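Local coordinates for 3-oxoacyl-(acyl-carrier protein) synthase II (Thermus thermophilus, PDB 1J3N) that probably catalyses the condensation step of fatty acid elongation, joining an acyl group to malonyl carried on acyl-carrier protein, at residues Thr37-Ser42 with Ile192-Ile197; Arg204-Arg209 with Asp225-Gly230; Leu12-Val17 with Ala50-Asp55; Gly99-Thr104 with Ser155-Ala160. One frame throughout, in Å; residues are numbered along the deposited sequence.

From the N terminus, the hairpin at 12-17 waits for 50-55, and interaction 3 closes that loop of 32 residues. Before it closes, 37-42 has already passed, and its partner 192-197 comes much later, so interactions 1 and 3 cross; they touch where Glu51 meets Thr37 and Arg38. Interaction 4, 99-104 with 155-160, opens and closes within the long excursion spanned by interaction 1, about 25 Å from it between centres. Interaction 2 then closes a short loop of its own, joining 204-209 to 225-230. Met229 packs on Ile192 and Ile197 and bonds to Ala50, tying interactions 1, 2 and 3 together; interaction 4 touches none of the others, though like interaction 1 it meets the second subunit.

Interaction 1: residues Thr37-Ser42 with Ile192-Ile197; sequences TRFDAS and ITPMAI
Phe39 lays its ring over Pro194 at the start of helix 194-202, so an aromatic side chain from the loop between strands 33-35 and 48-50 covers the first turn of a helix. The helix is N-capped by Thr193, whose OG1 takes a weak bond from Ala196 N and is also bonded to Glu113. From CB, the Phe39 chain sets out with CG between the backbone N and the carbonyl carbon (chi1 60°), which swings the ring onto the proline. CG and CD2 come first over the pyrrolidine: Phe39 CD2 is 3.5 Å from Pro194 CG. CE2 continues along it, 3.7 Å from Pro194 CA, while Pro194 CD stands almost exactly beneath the ring centre, 3.8 Å from it and 1° off the normal, a clean CH-pi contact. On the other flank CE1 nears the backbone of Ile192, 3.5 Å from Ile192 O. The far tip, CZ, lies against the Thr193-Pro194 peptide and has Ile197 CD1 at its edge, 4.0 Å away. Phe119 of the second subunit also packs on Pro194. Beside the ring, Arg38 crosses Ile192 at about a right angle. Its guanidinium forms a salt bridge with Glu231, and NH1 donates to an in-plane water, 2.7 Å off, which in turn donates to Ile192 O at 2.8 Å.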
loop_
_atom_site.group_PDB
_atom_site.type_symbol
_atom_site.label_atom_id
_atom_site.label_comp_id
_atom_site.label_asym_id
_atom_site.label_seq_id
_atom_site.Cartn_x
_atom_site.Cartn_y
_atom_site.Cartn_z
ATOM N N THR A 37 -13.796 12.938 -22.852
ATOM C CA THR A 37 -14.597 14.129 -22.604
ATOM C C THR A 37 -14.180 14.796 -21.295
ATOM O O THR A 37 -14.468 15.971 -21.082
ATOM C CB THR A 37 -16.095 13.797 -22.512
ATOM O OG1 THR A 37 -16.328 12.976 -21.364
ATOM C CG2 THR A 37 -16.563 13.061 -23.765
ATOM N N ARG A 38 -13.499 14.046 -20.428
ATOM C CA ARG A 38 -13.046 14.568 -19.134
ATOM C C ARG A 38 -12.217 15.844 -19.291
ATOM O O ARG A 38 -12.291 16.755 -18.463
ATOM C CB ARG A 38 -12.231 13.504 -18.392
ATOM C CG ARG A 38 -11.765 13.913 -16.996
ATOM C CD ARG A 38 -12.943 14.273 -16.096
ATOM N NE ARG A 38 -13.974 13.235 -16.091
ATOM C CZ ARG A 38 -13.779 11.978 -15.695
ATOM N NH1 ARG A 38 -12.586 11.582 -15.256
ATOM N NH2 ARG A 38 -14.774 11.108 -15.760
ATOM N N PHE A 39 -11.406 15.892 -20.344
ATOM C CA PHE A 39 -10.588 17.063 -20.651
ATOM C C PHE A 39 -10.303 17.025 -22.144
ATOM O O PHE A 39 -10.616 16.041 -22.810
ATOM C CB PHE A 39 -9.263 17.066 -19.868
ATOM C CG PHE A 39 -8.386 15.874 -20.138
ATOM C CD1 PHE A 39 -8.585 14.676 -19.459
ATOM C CD2 PHE A 39 -7.376 15.942 -21.096
ATOM C CE1 PHE A 39 -7.796 13.561 -19.731
ATOM C CE2 PHE A 39 -6.581 14.831 -21.375
ATOM C CZ PHE A 39 -6.794 13.637 -20.690
ATOM N N ASP A 40 -9.720 18.098 -22.670
ATOM C CA ASP A 40 -9.397 18.154 -24.090
ATOM C C ASP A 40 -8.090 17.422 -24.373
ATOM O O ASP A 40 -6.998 17.922 -24.092
ATOM C CB ASP A 40 -9.300 19.606 -24.554
ATOM C CG ASP A 40 -8.766 19.731 -25.970
ATOM O OD1 ASP A 40 -8.822 18.732 -26.721
ATOM O OD2 ASP A 40 -8.299 20.833 -26.332
ATOM N N ALA A 41 -8.206 16.229 -24.937
ATOM C CA ALA A 41 -7.033 15.427 -25.244
ATOM C C ALA A 41 -6.666 15.496 -26.730
ATOM O O ALA A 41 -6.026 14.588 -27.252
ATOM C CB ALA A 41 -7.284 13.974 -24.825
ATOM N N SER A 42 -7.053 16.579 -27.404
ATOM C CA SER A 42 -6.759 16.718 -28.831
ATOM C C SER A 42 -5.259 16.636 -29.133
ATOM O O SER A 42 -4.852 15.952 -30.060
ATOM C CB SER A 42 -7.350 18.030 -29.393
ATOM O OG SER A 42 -6.550 19.165 -29.097
ATOM N N ILE A 192 -7.617 9.542 -15.390
ATOM C CA ILE A 192 -7.893 10.001 -16.742
ATOM C C ILE A 192 -7.600 11.496 -16.713
ATOM O O ILE A 192 -8.499 12.327 -16.535
ATOM C CB ILE A 192 -9.360 9.737 -17.153
ATOM C CG1 ILE A 192 -9.608 8.221 -17.205
ATOM C CG2 ILE A 192 -9.647 10.364 -18.519
ATOM C CD1 ILE A 192 -10.995 7.814 -17.720
ATOM N N THR A 193 -6.315 11.819 -16.836
ATOM C CA THR A 193 -5.852 13.197 -16.823
ATOM C C THR A 193 -4.795 13.390 -17.912
ATOM O O THR A 193 -4.226 12.421 -18.431
ATOM C CB THR A 193 -5.269 13.585 -15.432
ATOM O OG1 THR A 193 -4.008 12.935 -15.226
ATOM C CG2 THR A 193 -6.220 13.175 -14.330
ATOM N N PRO A 194 -4.530 14.646 -18.286
ATOM C CA PRO A 194 -3.537 14.941 -19.328
ATOM C C PRO A 194 -2.173 14.320 -19.054
ATOM O O PRO A 194 -1.572 13.685 -19.929
ATOM C CB PRO A 194 -3.470 16.468 -19.325
ATOM C CG PRO A 194 -4.835 16.881 -18.850
ATOM C CD PRO A 194 -5.158 15.879 -17.777
ATOM N N MET A 195 -1.695 14.500 -17.826
ATOM C CA MET A 195 -0.385 13.995 -17.434
ATOM C C MET A 195 -0.247 12.483 -17.339
ATOM O O MET A 195 0.815 11.947 -17.630
ATOM C CB MET A 195 0.043 14.629 -16.108
ATOM C CG MET A 195 1.374 14.121 -15.574
ATOM S SD MET A 195 1.970 15.151 -14.222
ATOM C CE MET A 195 3.723 14.932 -14.402
ATOM N N ALA A 196 -1.304 11.797 -16.924
ATOM C CA ALA A 196 -1.254 10.340 -16.790
ATOM C C ALA A 196 -1.384 9.636 -18.137
ATOM O O ALA A 196 -0.640 8.704 -18.433
ATOM C CB ALA A 196 -2.346 9.866 -15.854
ATOM N N ILE A 197 -2.342 10.066 -18.946
ATOM C CA ILE A 197 -2.512 9.454 -20.251
ATOM C C ILE A 197 -1.301 9.835 -21.091
ATOM O O ILE A 197 -0.842 9.063 -21.932
ATOM C CB ILE A 197 -3.820 9.922 -20.926
ATOM C CG1 ILE A 197 -5.014 9.402 -20.114
ATOM C CG2 ILE A 197 -3.884 9.412 -22.370
ATOM C CD1 ILE A 197 -6.367 9.645 -20.735
HETATM O O HOH W 1 -10.289 12.682 -14.449
#

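Interaction 2: residues Arg204-Arg209 with Asp225-Gly230; sequences RALSTR and DGFVMG
Leu206 and Phe227 face each other across a single beta bridge, and two backbone hydrogen bonds hold it. Phe227 N donates to Ala205 O, in the carbonyl plane, and Ser207 N to Phe227 O at 2.9 Å. The side-chain bonds gather on Asp225, whose carboxylate holds the Ser207 side chain and the Thr208 backbone, one with each oxygen, both met on the syn side. OD1 takes the hydroxyl of Ser207, OG to OD1 2.9 Å, and OD2 takes Thr208 N at 3.0 Å, with 165° at the hydrogen. Arg209 adds a long salt bridge, NH2 to Asp225 OD1 3.7 Å. Apolar contact comes from the Leu206 side chain, which leaves beside its own backbone N (chi1 -53°) and brings CD2 over one face of the Phe227 ring. That CH-pi approach is tight: Leu206 CD2 is 3.2 Å from Phe227 CE1. A water bridges Ser207 O and Phe227 O. Phe227 also meets the ring of His338, and Val228 and Gly230 bond to that residue's backbone. His338, in the GHLxGAAG motif of this family, probably corresponds to a histidine of the Cys-His-His active site, so the 225-230 loop lies directly against a probable active-site residue.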
loop_
_atom_site.group_PDB
_atom_site.type_symbol
_atom_site.label_atom_id
_atom_site.label_comp_id
_atom_site.label_asym_id
_atom_site.label_seq_id
_atom_site.Cartn_x
_atom_site.Cartn_y
_atom_site.Cartn_z
ATOM N N ARG A 204 4.362 4.239 -24.665
ATOM C CA ARG A 204 3.858 3.369 -25.726
ATOM C C ARG A 204 3.086 2.169 -25.181
ATOM O O ARG A 204 3.047 1.111 -25.802
ATOM C CB ARG A 204 5.015 2.880 -26.607
ATOM C CG ARG A 204 5.675 3.970 -27.449
ATOM C CD ARG A 204 4.672 4.609 -28.399
ATOM N NE ARG A 204 5.304 5.466 -29.405
ATOM C CZ ARG A 204 5.958 6.594 -29.137
ATOM N NH1 ARG A 204 6.077 7.018 -27.886
ATOM N NH2 ARG A 204 6.488 7.304 -30.127
ATOM N N ALA A 205 2.454 2.341 -24.026
ATOM C CA ALA A 205 1.705 1.252 -23.410
ATOM C C ALA A 205 0.224 1.274 -23.758
ATOM O O ALA A 205 -0.494 0.325 -23.466
ATOM C CB ALA A 205 1.875 1.302 -21.896
ATOM N N LEU A 206 -0.229 2.352 -24.388
ATOM C CA LEU A 206 -1.638 2.495 -24.736
ATOM C C LEU A 206 -1.986 2.293 -26.214
ATOM O O LEU A 206 -1.186 2.574 -27.110
ATOM C CB LEU A 206 -2.134 3.878 -24.295
ATOM C CG LEU A 206 -1.905 4.303 -22.837
ATOM C CD1 LEU A 206 -2.545 5.669 -22.602
ATOM C CD2 LEU A 206 -2.510 3.277 -21.887
ATOM N N SER A 207 -3.201 1.809 -26.455
ATOM C CA SER A 207 -3.688 1.589 -27.808
ATOM C C SER A 207 -3.873 2.945 -28.478
ATOM O O SER A 207 -4.312 3.902 -27.842
ATOM C CB SER A 207 -5.028 0.843 -27.767
ATOM O OG SER A 207 -5.668 0.871 -29.032
ATOM N N THR A 208 -3.533 3.032 -29.760
ATOM C CA THR A 208 -3.680 4.288 -30.494
ATOM C C THR A 208 -4.819 4.235 -31.502
ATOM O O THR A 208 -4.836 5.006 -32.461
ATOM C CB THR A 208 -2.381 4.657 -31.252
ATOM O OG1 THR A 208 -1.994 3.567 -32.105
ATOM C CG2 THR A 208 -1.261 4.966 -30.265
ATOM N N ARG A 209 -5.775 3.336 -31.286
ATOM C CA ARG A 209 -6.902 3.199 -32.204
ATOM C C ARG A 209 -7.998 4.238 -31.950
ATOM O O ARG A 209 -9.161 3.903 -31.709
ATOM C CB ARG A 209 -7.478 1.790 -32.099
ATOM C CG ARG A 209 -8.362 1.391 -33.259
ATOM C CD ARG A 209 -8.484 -0.123 -33.345
ATOM N NE ARG A 209 -7.170 -0.763 -33.279
ATOM C CZ ARG A 209 -6.941 -2.044 -33.561
ATOM N NH1 ARG A 209 -7.941 -2.834 -33.936
ATOM N NH2 ARG A 209 -5.712 -2.536 -33.462
ATOM N N ASP A 225 -2.954 -3.763 -29.663
ATOM C CA ASP A 225 -1.845 -2.806 -29.628
ATOM C C ASP A 225 -1.715 -1.936 -28.372
ATOM O O ASP A 225 -1.394 -0.752 -28.480
ATOM C CB ASP A 225 -1.949 -1.879 -30.840
ATOM C CG ASP A 225 -3.056 -0.837 -30.688
ATOM O OD1 ASP A 225 -4.209 -1.225 -30.389
ATOM O OD2 ASP A 225 -2.774 0.369 -30.867
ATOM N N GLY A 226 -1.942 -2.506 -27.192
ATOM C CA GLY A 226 -1.839 -1.720 -25.976
ATOM C C GLY A 226 -3.192 -1.578 -25.308
ATOM O O GLY A 226 -4.226 -1.773 -25.952
ATOM N N PHE A 227 -3.207 -1.224 -24.025
ATOM C CA PHE A 227 -4.477 -1.106 -23.328
ATOM C C PHE A 227 -5.134 0.268 -23.382
ATOM O O PHE A 227 -4.576 1.228 -23.923
ATOM C CB PHE A 227 -4.343 -1.606 -21.872
ATOM C CG PHE A 227 -3.528 -0.723 -20.972
ATOM C CD1 PHE A 227 -4.081 0.421 -20.407
ATOM C CD2 PHE A 227 -2.220 -1.061 -20.648
ATOM C CE1 PHE A 227 -3.347 1.209 -19.528
ATOM C CE2 PHE A 227 -1.481 -0.280 -19.775
ATOM C CZ PHE A 227 -2.049 0.860 -19.213
ATOM N N VAL A 228 -6.354 0.331 -22.861
ATOM C CA VAL A 228 -7.119 1.569 -22.820
ATOM C C VAL A 228 -7.268 1.884 -21.344
ATOM O O VAL A 228 -7.568 0.995 -20.546
ATOM C CB VAL A 228 -8.521 1.392 -23.455
ATOM C CG1 VAL A 228 -9.295 2.714 -23.407
ATOM C CG2 VAL A 228 -8.380 0.922 -24.891
ATOM N N MET A 229 -7.037 3.134 -20.966
ATOM C CA MET A 229 -7.156 3.480 -19.557
ATOM C C MET A 229 -8.613 3.682 -19.193
ATOM O O MET A 229 -9.352 4.355 -19.908
ATOM C CB MET A 229 -6.379 4.753 -19.222
ATOM C CG MET A 229 -6.249 4.972 -17.710
ATOM S SD MET A 229 -5.773 6.652 -17.258
ATOM C CE MET A 229 -3.984 6.549 -17.378
ATOM N N GLY A 230 -9.010 3.086 -18.076
ATOM C CA GLY A 230 -10.370 3.209 -17.597
ATOM C C GLY A 230 -10.307 3.819 -16.214
ATOM O O GLY A 230 -9.226 4.043 -15.680
HETATM O O HOH W 2 0.013 1.178 -29.285
HETATM O O HOH W 3 -5.649 3.536 -25.099
#

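Interaction 3: residues Leu12-Val17 with Ala50-Asp55; sequences LTPIGV and AEVDVD
Pro14 and Val52 bring the two chains to a CA-CA distance of 4.4 Å without any direct hydrogen bond between the segments, and Pro14 CG comes close to a carbonyl as well, 3.2 Å from Ala50 O. The proline sits in a type I turn from Thr13 to Gly16 linking strands 4-13 and 16-17. Thr13 OG1 stiffens that turn, receiving Ile15 N in an ST turn and donating to Gly16 O. Pro14 CB also packs on Ala50 CB at 3.5 Å. Next along, Val52 spreads its two methyls: CG1 leans on Leu12, while Val52 CG2, set beside its own backbone N, covers Thr13 C at 3.6 Å. The Leu12 side chain crosses those of Val52 and Val54 at about a right angle, Leu12 CD1 4.1 Å from Val54 CG2. Farther out, Val17 CG2 rests 3.4 Å from Asp53 O. Outside the contact, Glu51 is held by Thr37, Arg38 N and Arg34, and Asp53 by Arg34. What joins the hairpin to this loop is therefore mostly methyl and ring packing, with one water linking Thr13 O, which also takes Gly16 N, to Asp53 N.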
loop_
_atom_site.group_PDB
_atom_site.type_symbol
_atom_site.label_atom_id
_atom_site.label_comp_id
_atom_site.label_asym_id
_atom_site.label_seq_id
_atom_site.Cartn_x
_atom_site.Cartn_y
_atom_site.Cartn_z
ATOM N N LEU A 12 -18.464 0.709 -9.533
ATOM C CA LEU A 12 -18.570 2.009 -10.191
ATOM C C LEU A 12 -17.713 1.839 -11.441
ATOM O O LEU A 12 -16.493 1.975 -11.385
ATOM C CB LEU A 12 -18.010 3.120 -9.297
ATOM C CG LEU A 12 -18.211 4.552 -9.798
ATOM C CD1 LEU A 12 -19.698 4.831 -10.003
ATOM C CD2 LEU A 12 -17.623 5.530 -8.798
ATOM N N THR A 13 -18.352 1.540 -12.571
ATOM C CA THR A 13 -17.610 1.289 -13.805
ATOM C C THR A 13 -18.014 2.080 -15.037
ATOM O O THR A 13 -19.060 2.730 -15.062
ATOM C CB THR A 13 -17.694 -0.211 -14.187
ATOM O OG1 THR A 13 -18.917 -0.459 -14.897
ATOM C CG2 THR A 13 -17.670 -1.070 -12.940
ATOM N N PRO A 14 -17.170 2.030 -16.086
ATOM C CA PRO A 14 -17.381 2.713 -17.367
ATOM C C PRO A 14 -18.601 2.217 -18.152
ATOM O O PRO A 14 -18.990 2.831 -19.141
ATOM C CB PRO A 14 -16.077 2.447 -18.116
ATOM C CG PRO A 14 -15.072 2.444 -17.025
ATOM C CD PRO A 14 -15.769 1.586 -15.974
ATOM N N ILE A 15 -19.201 1.109 -17.724
ATOM C CA ILE A 15 -20.378 0.589 -18.423
ATOM C C ILE A 15 -21.564 0.409 -17.492
ATOM O O ILE A 15 -22.546 -0.236 -17.849
ATOM C CB ILE A 15 -20.094 -0.759 -19.112
ATOM C CG1 ILE A 15 -19.806 -1.841 -18.070
ATOM C CG2 ILE A 15 -18.920 -0.614 -20.064
ATOM C CD1 ILE A 15 -19.442 -3.196 -18.701
ATOM N N GLY A 16 -21.470 0.977 -16.294
ATOM C CA GLY A 16 -22.574 0.867 -15.362
ATOM C C GLY A 16 -22.277 1.276 -13.936
ATOM O O GLY A 16 -21.235 0.920 -13.384
ATOM N N VAL A 17 -23.192 2.040 -13.342
ATOM C CA VAL A 17 -23.055 2.466 -11.954
ATOM C C VAL A 17 -23.895 1.473 -11.154
ATOM O O VAL A 17 -25.112 1.371 -11.342
ATOM C CB VAL A 17 -23.612 3.898 -11.721
ATOM C CG1 VAL A 17 -23.568 4.243 -10.234
ATOM C CG2 VAL A 17 -22.807 4.915 -12.510
ATOM N N ALA A 50 -12.064 4.836 -20.972
ATOM C CA ALA A 50 -13.305 4.274 -20.447
ATOM C C ALA A 50 -13.713 5.158 -19.278
ATOM O O ALA A 50 -13.315 4.921 -18.141
ATOM C CB ALA A 50 -13.080 2.829 -19.980
ATOM N N GLU A 51 -14.500 6.187 -19.573
ATOM C CA GLU A 51 -14.942 7.129 -18.559
ATOM C C GLU A 51 -16.201 6.702 -17.819
ATOM O O GLU A 51 -17.076 6.015 -18.360
ATOM C CB GLU A 51 -15.158 8.514 -19.185
ATOM C CG GLU A 51 -13.942 9.062 -19.923
ATOM C CD GLU A 51 -14.208 10.417 -20.560
ATOM O OE1 GLU A 51 -15.369 10.663 -20.955
ATOM O OE2 GLU A 51 -13.262 11.228 -20.682
ATOM N N VAL A 52 -16.267 7.110 -16.555
ATOM C CA VAL A 52 -17.404 6.817 -15.707
ATOM C C VAL A 52 -18.312 8.042 -15.703
ATOM O O VAL A 52 -17.836 9.173 -15.727
ATOM C CB VAL A 52 -16.963 6.532 -14.247
ATOM C CG1 VAL A 52 -18.149 6.656 -13.316
ATOM C CG2 VAL A 52 -16.349 5.132 -14.140
ATOM N N ASP A 53 -19.617 7.802 -15.678
ATOM C CA ASP A 53 -20.600 8.875 -15.634
ATOM C C ASP A 53 -21.381 8.709 -14.341
ATOM O O ASP A 53 -22.210 7.814 -14.227
ATOM C CB ASP A 53 -21.561 8.795 -16.826
ATOM C CG ASP A 53 -20.903 9.183 -18.134
ATOM O OD1 ASP A 53 -20.164 10.189 -18.147
ATOM O OD2 ASP A 53 -21.139 8.491 -19.148
ATOM N N VAL A 54 -21.105 9.562 -13.363
ATOM C CA VAL A 54 -21.794 9.478 -12.088
ATOM C C VAL A 54 -21.867 10.851 -11.434
ATOM O O VAL A 54 -20.958 11.673 -11.583
ATOM C CB VAL A 54 -21.074 8.498 -11.123
ATOM C CG1 VAL A 54 -19.747 9.082 -10.675
ATOM C CG2 VAL A 54 -21.957 8.199 -9.923
ATOM N N ASP A 55 -22.959 11.092 -10.716
ATOM C CA ASP A 55 -23.160 12.356 -10.014
ATOM C C ASP A 55 -22.758 12.167 -8.554
ATOM O O ASP A 55 -23.542 11.682 -7.740
ATOM C CB ASP A 55 -24.629 12.776 -10.113
ATOM C CG ASP A 55 -24.919 14.084 -9.402
ATOM O OD1 ASP A 55 -23.963 14.833 -9.097
ATOM O OD2 ASP A 55 -26.114 14.367 -9.161
HETATM O O HOH W 4 -20.507 5.033 -16.059
#

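Interaction 4: residues Gly99-Thr104 with Ser155-Ala160; sequences GTLVGT and STVVTA
Leu101 CA and Ser155 CA lie 5.1 Å apart where two nearly parallel chains, 15° apart in direction, run side by side. One hydrogen bond joins them directly, Ser155 N to Thr100 O at 3.1 Å, arriving nearly along the C=O axis. Past it the pairing relies on weaker contacts: Ser155 O receives the CA-H of Leu101 at 3.3 Å, almost straight (166°), and Val157 O that of Gly103 at 3.3 Å, where glycine has no side chain to hold the carbonyl off. Thr104 O and Val157 N are buried here with no partner in the model. Among the side chains, Leu101 reaches over Ser155, its CD2 3.2 Å from Ser155 O, and continues to Val157 CG1. Its chi1 of -138° is unrelaxed, consistent with the squeeze. Thr156 turns OG1 to a water that donates to Val102 O at 2.6 Å, and Ser141 binds both Ser155 O and Val102 N. Val158 straddles Thr104 O with both methyls, CG2 being nearest at 3.3 Å. Segment 155-160 also meets its own copy in the second subunit: Val158 packs on Val158 there, and Thr156 and Val158 make backbone bonds to it. This is consistent with the edge-strand pairing by which thiolase-fold dimers join their sheets. The segment ends just ahead of helix 163-176, where enzymes of this family carry their nucleophilic cysteine.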
loop_
_atom_site.group_PDB
_atom_site.type_symbol
_atom_site.label_atom_id
_atom_site.label_comp_id
_atom_site.label_asym_id
_atom_site.label_seq_id
_atom_site.Cartn_x
_atom_site.Cartn_y
_atom_site.Cartn_z
ATOM N N GLY A 99 -13.208 -3.435 9.188
ATOM C CA GLY A 99 -11.983 -2.871 8.662
ATOM C C GLY A 99 -12.201 -2.277 7.288
ATOM O O GLY A 99 -13.245 -2.489 6.657
ATOM N N THR A 100 -11.208 -1.525 6.826
ATOM C CA THR A 100 -11.259 -0.878 5.527
ATOM C C THR A 100 -9.915 -1.082 4.826
ATOM O O THR A 100 -8.855 -0.961 5.446
ATOM C CB THR A 100 -11.549 0.638 5.674
ATOM O OG1 THR A 100 -10.616 1.215 6.584
ATOM C CG2 THR A 100 -12.944 0.878 6.216
ATOM N N LEU A 101 -9.961 -1.408 3.537
ATOM C CA LEU A 101 -8.746 -1.637 2.772
ATOM C C LEU A 101 -9.005 -1.424 1.283
ATOM O O LEU A 101 -9.181 -2.378 0.523
ATOM C CB LEU A 101 -8.229 -3.061 3.011
ATOM C CG LEU A 101 -6.702 -3.213 3.185
ATOM C CD1 LEU A 101 -6.347 -4.691 3.333
ATOM C CD2 LEU A 101 -5.970 -2.618 1.995
ATOM N N VAL A 102 -9.039 -0.164 0.877
ATOM C CA VAL A 102 -9.264 0.179 -0.521
ATOM C C VAL A 102 -7.961 0.760 -1.040
ATOM O O VAL A 102 -7.500 1.802 -0.566
ATOM C CB VAL A 102 -10.396 1.202 -0.666
ATOM C CG1 VAL A 102 -10.643 1.506 -2.142
ATOM C CG2 VAL A 102 -11.667 0.645 -0.036
ATOM N N GLY A 103 -7.347 0.063 -1.989
ATOM C CA GLY A 103 -6.088 0.538 -2.527
ATOM C C GLY A 103 -6.266 1.378 -3.776
ATOM O O GLY A 103 -7.383 1.555 -4.267
ATOM N N THR A 104 -5.156 1.906 -4.276
ATOM C CA THR A 104 -5.157 2.718 -5.485
ATOM C C THR A 104 -3.751 2.597 -6.062
ATOM O O THR A 104 -2.818 2.262 -5.346
ATOM C CB THR A 104 -5.468 4.197 -5.162
ATOM O OG1 THR A 104 -5.498 4.957 -6.370
ATOM C CG2 THR A 104 -4.413 4.770 -4.226
ATOM N N SER A 155 -6.045 -0.110 6.303
ATOM C CA SER A 155 -4.801 -0.118 5.540
ATOM C C SER A 155 -4.976 0.161 4.054
ATOM O O SER A 155 -6.096 0.221 3.537
ATOM C CB SER A 155 -4.066 -1.449 5.737
ATOM O OG SER A 155 -2.698 -1.319 5.365
ATOM N N THR A 156 -3.845 0.331 3.375
ATOM C CA THR A 156 -3.829 0.641 1.956
ATOM C C THR A 156 -2.646 0.009 1.238
ATOM O O THR A 156 -1.507 0.161 1.663
ATOM C CB THR A 156 -3.741 2.174 1.737
ATOM O OG1 THR A 156 -4.886 2.819 2.314
ATOM C CG2 THR A 156 -3.659 2.494 0.251
ATOM N N VAL A 157 -2.918 -0.696 0.144
ATOM C CA VAL A 157 -1.859 -1.306 -0.652
ATOM C C VAL A 157 -1.823 -0.598 -2.009
ATOM O O VAL A 157 -2.862 -0.194 -2.546
ATOM C CB VAL A 157 -2.101 -2.822 -0.876
ATOM C CG1 VAL A 157 -2.056 -3.566 0.453
ATOM C CG2 VAL A 157 -3.440 -3.040 -1.561
ATOM N N VAL A 158 -0.616 -0.425 -2.533
ATOM C CA VAL A 158 -0.392 0.219 -3.813
ATOM C C VAL A 158 0.566 -0.676 -4.588
ATOM O O VAL A 158 1.772 -0.660 -4.345
ATOM C CB VAL A 158 0.249 1.625 -3.635
ATOM C CG1 VAL A 158 0.534 2.256 -5.001
ATOM C CG2 VAL A 158 -0.695 2.524 -2.826
ATOM N N THR A 159 0.014 -1.479 -5.490
ATOM C CA THR A 159 0.811 -2.377 -6.305
ATOM C C THR A 159 0.359 -2.323 -7.762
ATOM O O THR A 159 0.179 -3.347 -8.429
ATOM C CB THR A 159 0.741 -3.826 -5.766
ATOM O OG1 THR A 159 -0.621 -4.194 -5.522
ATOM C CG2 THR A 159 1.536 -3.944 -4.465
ATOM N N ALA A 160 0.177 -1.101 -8.247
ATOM C CA ALA A 160 -0.243 -0.879 -9.617
ATOM C C ALA A 160 -1.434 -1.761 -10.008
ATOM O O ALA A 160 -2.472 -1.756 -9.347
ATOM C CB ALA A 160 0.941 -1.120 -10.559
HETATM O O HOH W 5 -6.665 3.984 0.600
#